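PDB 7KV3: RagB/SusD family nutrient uptake outer membrane protein from Bacteroides thetaiotaomicron, which probably binds glucose-containing glycans at the cell surface and passes them to a partner transporter in the outer membrane for uptake. Local coordinates for residues A[281-286]-A[387-392]; A[412-417]-A[447-452]. One frame throughout, in Å; residues are numbered along the deposited sequence.

Contact 1 of 2, residues A[281-286]-A[387-392]. With BGC (beta-D-glucopyranose), chain B; BGC (beta-D-glucopyranose), chain C; BGC (beta-D-glucopyranose), chain D.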
ATOM      1  N   ASP A 281       1.656 -11.116  15.452  1.00 22.67           N
ATOM      2  CA  ASP A 281       1.514 -10.904  16.911  1.00 24.52           C
ATOM      3  C   ASP A 281       2.263 -12.021  17.657  1.00 26.64           C
ATOM      4  O   ASP A 281       2.567 -11.819  18.838  1.00 26.93           O
ATOM      5  CB  ASP A 281       0.050 -10.830  17.326  1.00 23.88           C
ATOM      6  CG  ASP A 281      -0.740 -12.124  17.215  1.00 24.52           C
ATOM      7  OD1 ASP A 281      -0.562 -12.859  16.209  1.00 24.75           O
ATOM      8  OD2 ASP A 281      -1.582 -12.368  18.119  1.00 26.01           O
ATOM      9  N   ASP A 282       2.574 -13.141  16.999  1.00 28.05           N
ATOM     10  CA  ASP A 282       3.126 -14.344  17.679  1.00 31.11           C
ATOM     11  C   ASP A 282       4.465 -13.973  18.321  1.00 29.74           C
ATOM     12  O   ASP A 282       5.438 -13.869  17.591  1.00 28.08           O
ATOM     13  CB  ASP A 282       3.288 -15.531  16.732  1.00 36.40           C
ATOM     14  CG  ASP A 282       3.618 -16.823  17.472  1.00 43.32           C
ATOM     15  OD1 ASP A 282       3.616 -16.807  18.737  1.00 43.28           O
ATOM     16  OD2 ASP A 282       3.868 -17.844  16.787  1.00 49.32           O
ATOM     17  N   ASN A 283       4.479 -13.709  19.631  1.00 30.97           N
ATOM     18  CA  ASN A 283       5.699 -13.345  20.404  1.00 35.47           C
ATOM     19  C   ASN A 283       6.348 -12.097  19.774  1.00 32.18           C
ATOM     20  O   ASN A 283       7.587 -11.970  19.804  1.00 31.16           O
ATOM     21  CB  ASN A 283       6.633 -14.564  20.537  1.00 38.60           C
ATOM     22  CG  ASN A 283       6.382 -15.339  21.815  1.00 42.25           C
ATOM     23  OD1 ASN A 283       6.897 -14.974  22.862  1.00 50.30           O
ATOM     24  ND2 ASN A 283       5.572 -16.386  21.760  1.00 44.60           N
ATOM     25  N   ALA A 284       5.539 -11.183  19.233  1.00 31.01           N
ATOM     26  CA  ALA A 284       6.023  -9.935  18.599  1.00 28.21           C
ATOM     27  C   ALA A 284       6.502  -8.975  19.697  1.00 26.67           C
ATOM     28  O   ALA A 284       5.827  -8.860  20.748  1.00 24.92           O
ATOM     29  CB  ALA A 284       4.924  -9.341  17.750  1.00 27.42           C
ATOM     30  N   VAL A 285       7.621  -8.293  19.475  1.00 25.04           N
ATOM     31  CA  VAL A 285       8.225  -7.408  20.514  1.00 26.49           C
ATOM     32  C   VAL A 285       8.628  -6.073  19.886  1.00 25.96           C
ATOM     33  O   VAL A 285       9.504  -5.391  20.463  1.00 25.69           O
ATOM     34  CB  VAL A 285       9.411  -8.078  21.244  1.00 27.97           C
ATOM     35  CG1 VAL A 285       8.931  -9.109  22.245  1.00 30.00           C
ATOM     36  CG2 VAL A 285      10.411  -8.708  20.282  1.00 27.77           C
ATOM     37  N   ARG A 286       7.972  -5.667  18.795  1.00 24.25           N
ATOM     38  CA  ARG A 286       8.109  -4.279  18.300  1.00 23.91           C
ATOM     39  C   ARG A 286       7.649  -3.344  19.431  1.00 24.54           C
ATOM     40  O   ARG A 286       6.610  -3.647  20.097  1.00 23.10           O
ATOM     41  CB  ARG A 286       7.331  -4.068  17.006  1.00 21.60           C
ATOM     42  CG  ARG A 286       7.531  -2.682  16.427  1.00 21.88           C
ATOM     43  CD  ARG A 286       6.679  -2.525  15.207  1.00 20.05           C
ATOM     44  NE  ARG A 286       7.093  -1.455  14.331  1.00 19.78           N
ATOM     45  CZ  ARG A 286       6.492  -1.188  13.177  1.00 19.57           C
ATOM     46  NH1 ARG A 286       5.455  -1.913  12.776  1.00 20.80           N
ATOM     47  NH2 ARG A 286       6.936  -0.217  12.414  1.00 18.85           N
ATOM     48  N   ASP A 387      -1.115 -12.592  21.124  1.00 32.65           N
ATOM     49  CA  ASP A 387       0.113 -13.388  21.412  1.00 32.47           C
ATOM     50  C   ASP A 387       1.358 -12.489  21.512  1.00 27.77           C
ATOM     51  O   ASP A 387       2.450 -13.045  21.694  1.00 28.09           O
ATOM     52  CB  ASP A 387       0.246 -14.543  20.408  1.00 35.64           C
ATOM     53  CG  ASP A 387      -0.811 -15.617  20.630  1.00 39.00           C
ATOM     54  OD1 ASP A 387      -1.040 -15.963  21.802  1.00 47.68           O
ATOM     55  OD2 ASP A 387      -1.420 -16.086  19.645  1.00 46.89           O
ATOM     56  N   GLN A 388       1.218 -11.162  21.467  1.00 25.48           N
ATOM     57  CA  GLN A 388       2.376 -10.225  21.446  1.00 24.87           C
ATOM     58  C   GLN A 388       2.977 -10.117  22.859  1.00 26.62           C
ATOM     59  O   GLN A 388       2.283 -10.457  23.836  1.00 24.24           O
ATOM     60  CB  GLN A 388       1.965  -8.864  20.872  1.00 23.95           C
ATOM     61  CG  GLN A 388       1.142  -8.004  21.825  1.00 25.39           C
ATOM     62  CD  GLN A 388       1.978  -7.083  22.685  1.00 23.32           C
ATOM     63  OE1 GLN A 388       2.850  -6.388  22.194  1.00 22.04           O
ATOM     64  NE2 GLN A 388       1.665  -7.013  23.969  1.00 24.47           N
ATOM     65  N   LYS A 389       4.233  -9.666  22.970  1.00 26.65           N
ATOM     66  CA  LYS A 389       4.981  -9.722  24.258  1.00 32.17           C
ATOM     67  C   LYS A 389       5.563  -8.348  24.587  1.00 30.75           C
ATOM     68  O   LYS A 389       6.344  -8.264  25.560  1.00 31.44           O
ATOM     69  CB  LYS A 389       6.065 -10.808  24.207  1.00 32.69           C
ATOM     70  CG  LYS A 389       5.527 -12.227  24.087  1.00 37.33           C
ATOM     71  CD  LYS A 389       4.947 -12.775  25.376  1.00 40.88           C
ATOM     72  CE  LYS A 389       3.607 -13.463  25.203  1.00 46.18           C
ATOM     73  NZ  LYS A 389       3.767 -14.879  24.804  1.00 49.41           N
ATOM     74  N   SER A 390       5.148  -7.300  23.868  1.00 30.67           N
ATOM     75  CA  SER A 390       5.595  -5.905  24.119  1.00 30.28           C
ATOM     76  C   SER A 390       4.387  -4.965  24.296  1.00 31.13           C
ATOM     77  O   SER A 390       3.463  -5.320  25.064  1.00 30.28           O
ATOM     78  CB  SER A 390       6.520  -5.471  23.031  1.00 29.98           C
ATOM     79  OG  SER A 390       7.243  -4.336  23.460  1.00 31.25           O
ATOM     80  N   SER A 391       4.394  -3.800  23.634  1.00 28.94           N
ATOM     81  CA  SER A 391       3.252  -2.844  23.581  1.00 26.88           C
ATOM     82  C   SER A 391       2.249  -3.296  22.510  1.00 25.57           C
ATOM     83  O   SER A 391       2.611  -3.287  21.295  1.00 24.48           O
ATOM     84  CB  SER A 391       3.758  -1.451  23.368  1.00 26.24           C
ATOM     85  OG  SER A 391       4.869  -1.215  24.232  1.00 26.43           O
ATOM     86  N   SER A 392       1.051  -3.703  22.956  1.00 25.71           N
ATOM     87  CA  SER A 392      -0.030  -4.324  22.138  1.00 25.97           C
ATOM     88  C   SER A 392      -0.425  -3.414  20.958  1.00 25.90           C
ATOM     89  O   SER A 392      -0.900  -3.970  19.930  1.00 26.88           O
ATOM     90  CB  SER A 392      -1.225  -4.659  22.996  1.00 26.24           C
ATOM     91  OG  SER A 392      -1.890  -3.461  23.361  1.00 28.62           O
TER
HETATM   92  C2  BGC B   2       6.865  -3.002  26.933  1.00 28.91           C
HETATM   93  C3  BGC B   2       5.911  -2.798  28.077  1.00 29.86           C
HETATM   94  C4  BGC B   2       5.131  -4.084  28.343  1.00 31.18           C
HETATM   95  C5  BGC B   2       6.083  -5.265  28.570  1.00 32.00           C
HETATM   96  C6  BGC B   2       5.314  -6.543  28.787  1.00 33.45           C
HETATM   97  C1  BGC B   2       7.696  -4.266  27.173  1.00 28.92           C
HETATM   98  O2  BGC B   2       7.663  -1.827  26.760  1.00 25.03           O
HETATM   99  O3  BGC B   2       5.009  -1.757  27.698  1.00 32.58           O
HETATM  100  O4  BGC B   2       4.260  -3.934  29.461  1.00 34.14           O
HETATM  101  O5  BGC B   2       6.907  -5.426  27.420  1.00 28.85           O
HETATM  102  O6  BGC B   2       6.208  -7.491  29.348  1.00 37.82           O
HETATM  103  C2  BGC C   1      10.502  -4.924  24.880  1.00 35.75           C
HETATM  104  C3  BGC C   1       9.678  -5.230  26.122  1.00 33.92           C
HETATM  105  C4  BGC C   1       9.477  -6.759  26.205  1.00 36.26           C
HETATM  106  C5  BGC C   1      10.776  -7.546  26.023  1.00 36.96           C
HETATM  107  C6  BGC C   1      10.438  -8.997  25.780  1.00 35.85           C
HETATM  108  C1  BGC C   1      11.838  -5.652  25.051  1.00 36.88           C
HETATM  109  O1  BGC C   1      12.697  -5.256  24.012  1.00 43.87           O
HETATM  110  O2  BGC C   1      10.687  -3.505  24.735  1.00 35.00           O
HETATM  111  O3  BGC C   1       8.423  -4.530  26.079  1.00 33.51           O
HETATM  112  O4  BGC C   1       8.873  -7.178  27.436  1.00 33.26           O
HETATM  113  O5  BGC C   1      11.598  -7.046  24.942  1.00 36.84           O
HETATM  114  O6  BGC C   1      11.686  -9.590  25.447  1.00 40.93           O
HETATM  115  C2  BGC D   3       4.445   0.450  27.413  1.00 35.32           C
HETATM  116  C3  BGC D   3       4.328   1.732  28.239  1.00 35.93           C
HETATM  117  C4  BGC D   3       3.410   1.451  29.427  1.00 37.32           C
HETATM  118  C5  BGC D   3       3.903   0.259  30.264  1.00 39.58           C
HETATM  119  C6  BGC D   3       2.726  -0.152  31.178  1.00 39.28           C
HETATM  120  C1  BGC D   3       5.182  -0.570  28.295  1.00 35.81           C
HETATM  121  O2  BGC D   3       5.128   0.640  26.182  1.00 32.31           O
HETATM  122  O3  BGC D   3       3.784   2.788  27.455  1.00 33.98           O
HETATM  123  O4  BGC D   3       3.250   2.612  30.264  1.00 39.27           O
HETATM  124  O5  BGC D   3       4.358  -0.877  29.460  1.00 34.55           O
HETATM  125  O6  BGC D   3       3.229  -0.988  32.228  1.00 41.32           O

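Contact 2 of 2, residues A[412-417]-A[447-452]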
ATOM      1  N   ALA A 412      -4.821  -5.870 -16.504  1.00 14.13           N
ATOM      2  CA  ALA A 412      -4.980  -6.493 -17.837  1.00 14.51           C
ATOM      3  C   ALA A 412      -6.139  -5.820 -18.602  1.00 15.31           C
ATOM      4  O   ALA A 412      -5.910  -5.418 -19.748  1.00 16.69           O
ATOM      5  CB  ALA A 412      -5.198  -7.966 -17.691  1.00 14.71           C
ATOM      6  N   ALA A 413      -7.330  -5.682 -18.006  1.00 15.38           N
ATOM      7  CA  ALA A 413      -8.485  -5.025 -18.659  1.00 16.39           C
ATOM      8  C   ALA A 413      -8.069  -3.615 -19.106  1.00 17.45           C
ATOM      9  O   ALA A 413      -8.309  -3.240 -20.282  1.00 18.02           O
ATOM     10  CB  ALA A 413      -9.706  -5.005 -17.753  1.00 16.19           C
ATOM     11  N   GLU A 414      -7.411  -2.864 -18.237  1.00 15.61           N
ATOM     12  CA  GLU A 414      -7.044  -1.465 -18.554  1.00 16.73           C
ATOM     13  C   GLU A 414      -5.974  -1.412 -19.662  1.00 16.64           C
ATOM     14  O   GLU A 414      -6.099  -0.534 -20.553  1.00 16.68           O
ATOM     15  CB  GLU A 414      -6.595  -0.715 -17.302  1.00 16.41           C
ATOM     16  CG  GLU A 414      -6.321   0.732 -17.613  1.00 17.83           C
ATOM     17  CD  GLU A 414      -6.001   1.604 -16.420  1.00 18.54           C
ATOM     18  OE1 GLU A 414      -6.149   1.128 -15.284  1.00 18.03           O
ATOM     19  OE2 GLU A 414      -5.588   2.762 -16.652  1.00 19.23           O
ATOM     20  N   LEU A 415      -4.939  -2.257 -19.607  1.00 15.08           N
ATOM     21  CA  LEU A 415      -3.863  -2.285 -20.636  1.00 16.01           C
ATOM     22  C   LEU A 415      -4.468  -2.638 -22.013  1.00 15.68           C
ATOM     23  O   LEU A 415      -4.082  -1.995 -23.018  1.00 16.78           O
ATOM     24  CB  LEU A 415      -2.753  -3.254 -20.205  1.00 15.89           C
ATOM     25  CG  LEU A 415      -1.901  -2.807 -19.008  1.00 14.59           C
ATOM     26  CD1 LEU A 415      -1.155  -3.978 -18.406  1.00 15.47           C
ATOM     27  CD2 LEU A 415      -0.935  -1.719 -19.401  1.00 15.58           C
ATOM     28  N   ILE A 416      -5.426  -3.553 -22.067  1.00 16.14           N
ATOM     29  CA  ILE A 416      -6.120  -3.935 -23.330  1.00 18.12           C
ATOM     30  C   ILE A 416      -6.856  -2.693 -23.863  1.00 19.69           C
ATOM     31  O   ILE A 416      -6.670  -2.352 -25.050  1.00 19.60           O
ATOM     32  CB  ILE A 416      -7.065  -5.138 -23.139  1.00 17.91           C
ATOM     33  CG1 ILE A 416      -6.311  -6.378 -22.674  1.00 17.33           C
ATOM     34  CG2 ILE A 416      -7.831  -5.432 -24.427  1.00 18.26           C
ATOM     35  CD1 ILE A 416      -7.198  -7.475 -22.175  1.00 17.03           C
ATOM     36  N   THR A 417      -7.611  -1.981 -23.026  1.00 19.89           N
ATOM     37  CA  THR A 417      -8.362  -0.788 -23.489  1.00 20.77           C
ATOM     38  C   THR A 417      -7.379   0.343 -23.858  1.00 19.22           C
ATOM     39  O   THR A 417      -7.760   1.178 -24.649  1.00 19.85           O
ATOM     40  CB  THR A 417      -9.452  -0.367 -22.486  1.00 22.49           C
ATOM     41  OG1 THR A 417      -8.834   0.189 -21.324  1.00 29.12           O
ATOM     42  CG2 THR A 417     -10.336  -1.520 -22.088  1.00 22.65           C
ATOM     43  N   ASP A 447     -13.631   4.185 -17.902  1.00 21.39           N
ATOM     44  CA  ASP A 447     -14.396   4.719 -16.739  1.00 22.04           C
ATOM     45  C   ASP A 447     -14.922   3.572 -15.871  1.00 19.20           C
ATOM     46  O   ASP A 447     -14.873   3.724 -14.634  1.00 20.14           O
ATOM     47  CB  ASP A 447     -15.556   5.641 -17.145  1.00 24.00           C
ATOM     48  CG  ASP A 447     -15.112   7.021 -17.621  1.00 29.09           C
ATOM     49  OD1 ASP A 447     -13.909   7.324 -17.473  1.00 31.05           O
ATOM     50  OD2 ASP A 447     -15.969   7.779 -18.182  1.00 33.62           O
ATOM     51  N   ASN A 448     -15.406   2.480 -16.456  1.00 16.49           N
ATOM     52  CA  ASN A 448     -15.914   1.344 -15.649  1.00 16.97           C
ATOM     53  C   ASN A 448     -14.748   0.639 -14.960  1.00 15.09           C
ATOM     54  O   ASN A 448     -14.907   0.203 -13.816  1.00 15.79           O
ATOM     55  CB  ASN A 448     -16.726   0.332 -16.458  1.00 17.82           C
ATOM     56  CG  ASN A 448     -18.067   0.888 -16.884  1.00 19.79           C
ATOM     57  OD1 ASN A 448     -18.515   1.910 -16.370  1.00 20.34           O
ATOM     58  ND2 ASN A 448     -18.706   0.232 -17.840  1.00 19.80           N
ATOM     59  N   ILE A 449     -13.620   0.512 -15.634  1.00 14.82           N
ATOM     60  CA  ILE A 449     -12.425  -0.174 -15.063  1.00 15.06           C
ATOM     61  C   ILE A 449     -11.873   0.670 -13.908  1.00 15.15           C
ATOM     62  O   ILE A 449     -11.574   0.080 -12.855  1.00 15.33           O
ATOM     63  CB  ILE A 449     -11.372  -0.434 -16.158  1.00 15.12           C
ATOM     64  CG1 ILE A 449     -11.872  -1.455 -17.179  1.00 14.93           C
ATOM     65  CG2 ILE A 449     -10.047  -0.870 -15.541  1.00 15.41           C
ATOM     66  CD1 ILE A 449     -11.063  -1.490 -18.450  1.00 14.95           C
ATOM     67  N   ILE A 450     -11.738   1.988 -14.107  1.00 15.22           N
ATOM     68  CA  ILE A 450     -11.199   2.920 -13.076  1.00 16.88           C
ATOM     69  C   ILE A 450     -12.170   2.937 -11.886  1.00 16.03           C
ATOM     70  O   ILE A 450     -11.681   3.006 -10.740  1.00 15.45           O
ATOM     71  CB  ILE A 450     -10.942   4.341 -13.615  1.00 17.50           C
ATOM     72  CG1 ILE A 450      -9.890   4.393 -14.725  1.00 18.63           C
ATOM     73  CG2 ILE A 450     -10.572   5.270 -12.470  1.00 18.15           C
ATOM     74  CD1 ILE A 450      -8.686   3.508 -14.487  1.00 20.97           C
ATOM     75  N   GLU A 451     -13.480   2.858 -12.123  1.00 16.33           N
ATOM     76  CA  GLU A 451     -14.463   2.855 -10.999  1.00 17.97           C
ATOM     77  C   GLU A 451     -14.413   1.487 -10.306  1.00 17.06           C
ATOM     78  O   GLU A 451     -14.507   1.461  -9.076  1.00 16.83           O
ATOM     79  CB  GLU A 451     -15.869   3.246 -11.450  1.00 20.56           C
ATOM     80  CG  GLU A 451     -16.887   3.361 -10.317  1.00 24.22           C
ATOM     81  CD  GLU A 451     -16.695   4.415  -9.218  1.00 26.19           C
ATOM     82  OE1 GLU A 451     -15.754   5.267  -9.292  1.00 27.57           O
ATOM     83  OE2 GLU A 451     -17.516   4.381  -8.260  1.00 32.87           O
ATOM     84  N   GLU A 452     -14.240   0.386 -11.034  1.00 17.24           N
ATOM     85  CA  GLU A 452     -14.069  -0.936 -10.365  1.00 17.30           C
ATOM     86  C   GLU A 452     -12.857  -0.896  -9.411  1.00 15.44           C
ATOM     87  O   GLU A 452     -12.986  -1.333  -8.272  1.00 14.58           O
ATOM     88  CB  GLU A 452     -13.922  -2.070 -11.374  1.00 18.38           C
ATOM     89  CG  GLU A 452     -14.226  -3.416 -10.744  1.00 20.18           C
ATOM     90  CD  GLU A 452     -15.692  -3.578 -10.382  1.00 23.41           C
ATOM     91  OE1 GLU A 452     -16.548  -2.981 -11.097  1.00 26.49           O
ATOM     92  OE2 GLU A 452     -15.990  -4.313  -9.404  1.00 24.51           O
TER

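Contact 1 of 2, residues A[281-286]-A[387-392]
Asn283 N donates to Asp387 O (3.0 Å) and Lys389 N to Ala284 O (2.9 Å), so two loops without regular strand structure are joined by backbone bonds. Residues 281-284 form a type II beta turn at the glucan-binding surface of this SusD-family protein. Asn283 suits its third position, which needs a positive phi (57°) that asparagine tolerates well. At the turn's start, the Asp281 carboxylate group, with CG set between the backbone N and the carbonyl carbon (chi1 69°), accepts Asp387 N at OD2 (3.0 Å), from above the carboxylate plane. The bent Lys389 chain crosses the Asn283 amide, laying CG near OD1. Gln388 folds back within its own loop: NE2 donates to Ser390 O at 2.7 Å while OE1 accepts Ser390 N, two bonds, the second bent, that probably steady the backbone beside the sugars. Those sugars are beta-1,3-linked, and small, polar serines suit the binding face. Ser391 OG, also bonded to Asp287, accepts from O2 of the chain D glucose (2.7 Å). Val285 CG1 adds an apolar touch, 3.8 Å from C6 of the chain C glucose, and Ser390 OG donates to that unit's O3, a glycosidic oxygen, at 2.9 Å.

Contact 2 of 2, residues A[412-417]-A[447-452]
Ile449 pushes its side chain against Ala413, Glu414 and Thr417 where helices 405-417 and 446-456 pack antiparallel, in the helical body of the SusD fold. The short segments' axes approach to 9.9 Å, with 157° between their directions. Apolar contacts make up most of the interface. The two branches of Ile449 divide the work: CD1 lies 3.8 Å from Ala413 CB and meets Thr417 CG2 tip to tip at 3.7 Å, while CG2 rests 3.9 Å from Glu414 CB. Alanine suits the first place because its short side chain lets the isoleucine come close to the helix backbone. Thr417 serves two ends, since its hydroxyl OG1 turns back to donate to Glu414 O (2.9 Å) and thereby leaves CG2 for Ile449. Replacing Thr417 with an alanine is likely to leave the tip of Ile449 with less to pack against and Glu414 O without its hydroxyl donor. The polar end of Glu414 is paired outside the two segments: with CG swung opposite the backbone nitrogen (chi1 -176°), the extended chain carries its buried carboxylate group to Arg469 and Arg418, both salt-bridged to OE2. Ile450 lies across the carboxylate end, its CD1 3.6 Å from Glu414 OE1.

Overall arrangement
Contacts 1 and 2 lie on opposite sides of the chain's centre, 41 Å apart between their own centres and about 28 Å between nearest atoms, so neither touches the other. Both belong to the SusD-family part of the chain and follow in series along it: residues 387-392 close contact 1 before residues 412-417 open contact 2. Contact 1 is the ligand-facing one, a partly buried meeting of loops beside a bound beta-1,3-glucan; the side chain of Ser391 lies about 5 Å from another bound glucose. Contact 2, buried between helices, lies far from those sugars. Strand 400-404, which pairs with strand 273-277, leads directly into helix 405-417 and so connects the two regions.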